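Local coordinates for protein transcription factor tau subunit sfc1 (Schizosaccharomyces pombe, PDB 4BJI) that forms part of the tauA domain of TFIIIC, which binds boxA promoter DNA of tRNA and similar genes and thereby supports RNA polymerase III transcription, at residues Leu110-Lys115 against Lys177-Met182. Sequence-based numbering, arbitrary orientation. Where two conformers were deposited one is given.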
loop_
_atom_site.group_PDB
_atom_site.type_symbol
_atom_site.label_atom_id
_atom_site.label_comp_id
_atom_site.label_asym_id
_atom_site.label_seq_id
_atom_site.Cartn_x
_atom_site.Cartn_y
_atom_site.Cartn_z
ATOM N N LEU A 110 -3.262 3.993 -0.242
ATOM C CA LEU A 110 -4.241 4.970 0.235
ATOM C C LEU A 110 -4.558 4.659 1.684
ATOM O O LEU A 110 -4.945 3.525 2.005
ATOM C CB LEU A 110 -5.501 4.953 -0.620
ATOM C CG LEU A 110 -5.332 5.427 -2.063
ATOM C CD1 LEU A 110 -5.207 4.262 -2.952
ATOM C CD2 LEU A 110 -6.526 6.243 -2.434
ATOM N N PHE A 111 -4.344 5.644 2.559
ATOM C CA PHE A 111 -4.557 5.511 3.994
ATOM C C PHE A 111 -5.873 6.186 4.344
ATOM O O PHE A 111 -6.205 7.270 3.806
ATOM C CB PHE A 111 -3.428 6.192 4.801
ATOM C CG PHE A 111 -3.747 6.384 6.265
ATOM C CD1 PHE A 111 -3.720 5.319 7.146
ATOM C CD2 PHE A 111 -4.053 7.640 6.750
ATOM C CE1 PHE A 111 -4.002 5.508 8.496
ATOM C CE2 PHE A 111 -4.339 7.837 8.090
ATOM C CZ PHE A 111 -4.317 6.769 8.959
ATOM N N PHE A 112 -6.617 5.568 5.250
ATOM C CA PHE A 112 -7.891 6.103 5.679
ATOM C C PHE A 112 -7.899 6.274 7.177
ATOM O O PHE A 112 -7.559 5.352 7.913
ATOM C CB PHE A 112 -9.025 5.193 5.222
ATOM C CG PHE A 112 -9.095 5.077 3.742
ATOM C CD1 PHE A 112 -8.352 4.126 3.071
ATOM C CD2 PHE A 112 -9.827 5.988 3.013
ATOM C CE1 PHE A 112 -8.361 4.082 1.694
ATOM C CE2 PHE A 112 -9.834 5.940 1.631
ATOM C CZ PHE A 112 -9.119 4.983 0.995
ATOM N N LYS A 113 -8.261 7.473 7.606
ATOM C CA LYS A 113 -8.276 7.771 9.027
ATOM C C LYS A 113 -9.680 7.567 9.539
ATOM O O LYS A 113 -10.449 8.517 9.661
ATOM C CB LYS A 113 -7.826 9.203 9.292
ATOM C CG LYS A 113 -7.763 9.520 10.777
ATOM C CD LYS A 113 -7.298 10.940 11.039
ATOM C CE LYS A 113 -7.329 11.265 12.527
ATOM N NZ LYS A 113 -6.834 12.642 12.805
ATOM N N LEU A 114 -10.018 6.321 9.829
ATOM C CA LEU A 114 -11.346 5.991 10.311
ATOM C C LEU A 114 -11.233 5.135 11.559
ATOM O O LEU A 114 -10.174 4.590 11.861
ATOM C CB LEU A 114 -12.157 5.253 9.243
ATOM C CG LEU A 114 -12.507 6.000 7.949
ATOM C CD1 LEU A 114 -13.250 5.073 7.005
ATOM C CD2 LEU A 114 -13.338 7.253 8.197
ATOM N N LYS A 115 -12.348 5.006 12.266
ATOM C CA LYS A 115 -12.366 4.364 13.569
ATOM C C LYS A 115 -12.531 2.851 13.433
ATOM O O LYS A 115 -13.523 2.283 13.886
ATOM C CB LYS A 115 -13.493 4.967 14.418
ATOM C CG LYS A 115 -13.214 6.406 14.867
ATOM C CD LYS A 115 -14.232 6.903 15.901
ATOM C CE LYS A 115 -15.289 7.820 15.282
ATOM N NZ LYS A 115 -16.620 7.700 15.950
ATOM N N LYS A 177 -11.488 11.329 -6.240
ATOM C CA LYS A 177 -12.750 10.610 -6.467
ATOM C C LYS A 177 -12.635 9.180 -5.951
ATOM O O LYS A 177 -13.503 8.708 -5.197
ATOM C CB LYS A 177 -13.138 10.611 -7.925
ATOM C CG LYS A 177 -14.295 9.612 -8.185
ATOM C CD LYS A 177 -14.745 9.589 -9.631
ATOM C CE LYS A 177 -15.603 10.802 -9.911
ATOM N NZ LYS A 177 -16.265 10.696 -11.281
ATOM N N VAL A 178 -11.551 8.484 -6.294
ATOM C CA VAL A 178 -11.321 7.132 -5.828
ATOM C C VAL A 178 -11.242 7.103 -4.299
ATOM O O VAL A 178 -11.877 6.263 -3.641
ATOM C CB VAL A 178 -10.050 6.579 -6.467
ATOM C CG1 VAL A 178 -9.622 5.293 -5.739
ATOM C CG2 VAL A 178 -10.333 6.291 -7.916
ATOM N N ARG A 179 -10.494 8.023 -3.709
ATOM C CA ARG A 179 -10.377 8.068 -2.252
ATOM C C ARG A 179 -11.760 8.278 -1.601
ATOM O O ARG A 179 -12.090 7.593 -0.611
ATOM C CB ARG A 179 -9.342 9.145 -1.862
ATOM C CG ARG A 179 -8.901 9.174 -0.396
ATOM C CD ARG A 179 -9.932 9.802 0.559
ATOM N NE ARG A 179 -10.465 11.075 0.084
ATOM C CZ ARG A 179 -9.912 12.271 0.254
ATOM N NH1 ARG A 179 -8.773 12.405 0.911
ATOM N NH2 ARG A 179 -10.515 13.349 -0.237
ATOM N N ASP A 180 -12.547 9.195 -2.133
ATOM C CA ASP A 180 -13.878 9.455 -1.573
ATOM C C ASP A 180 -14.769 8.234 -1.683
ATOM O O ASP A 180 -15.532 7.945 -0.739
ATOM C CB ASP A 180 -14.511 10.657 -2.238
ATOM C CG ASP A 180 -13.863 11.994 -1.797
ATOM O OD1 ASP A 180 -12.971 12.022 -0.910
ATOM O OD2 ASP A 180 -14.264 13.014 -2.343
ATOM N N LEU A 181 -14.721 7.536 -2.801
ATOM C CA LEU A 181 -15.532 6.323 -2.962
ATOM C C LEU A 181 -15.147 5.277 -1.942
ATOM O O LEU A 181 -16.006 4.669 -1.298
ATOM C CB LEU A 181 -15.326 5.740 -4.335
ATOM C CG LEU A 181 -15.984 6.559 -5.414
ATOM C CD1 LEU A 181 -15.473 6.073 -6.744
ATOM C CD2 LEU A 181 -17.494 6.414 -5.270
HETATM N N MSE A 182 -13.848 5.024 -1.806
HETATM C CA MSE A 182 -13.349 4.046 -0.836
HETATM C C MSE A 182 -13.741 4.445 0.591
HETATM O O MSE A 182 -14.176 3.598 1.394
HETATM C CB MSE A 182 -11.831 3.901 -0.970
HETATM C CG MSE A 182 -11.438 3.288 -2.328
HETATM SE SE MSE A 182 -9.545 3.237 -2.626
HETATM C CE MSE A 182 -9.124 1.892 -1.337
#
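Leu110 in strand 109-111 and Arg179 on helix 172-189 bring the two backbones nearest, with their CA atoms 7.3 Å apart; no hydrogen bond joins the segments, and the contact is van der Waals packing, mostly of side chains. As in extended chains generally, residues alternate: Leu110 and Phe112, the latter just past the strand, point to the helix, whereas Phe111 between them points away and meets Arg88 in a cation-pi contact. The ring of Phe112 is thrust at the helix end-on. Its CZ lies 3.5 Å from CB of Met182, a selenomethionine here, and its CE2 is 3.6 Å from the backbone O of Arg179, which sits at the ring edge near its plane. Met182 runs at about a right angle to Phe112. Its chi1 and extended chi2 place the selenium beside the rim, 5.3 Å from the ring centroid and 76° off the ring normal, an edge-on Met-aromatic contact. The bend at chi3 (70°) then swings the terminal CE to 3.8 Å from Phe112 CE1. Leu110 takes the neighbouring place with one branch, CD2, 4.1 Å from Arg179 CB. Arg179 contributes aliphatic carbon to this apolar interface, CG and CD both packing against Phe112 CE2. In the conformer described, bends at chi2 and chi3 turn its guanidinium back to Asp180, where NE and NH2 both grip OD1 from the same face of the carboxylate, each bond 2.9 Å long. Beyond the pair, Met182 also touches Phe128, Ile145 and Ile150, and Phe112 touches Leu186, further along the same helix. This apolar packing joins strand 109-111, one of two in an antiparallel sheet with 139-141, and the chain just after it, to helix 172-189 in the DNA-binding domain of Sfc1.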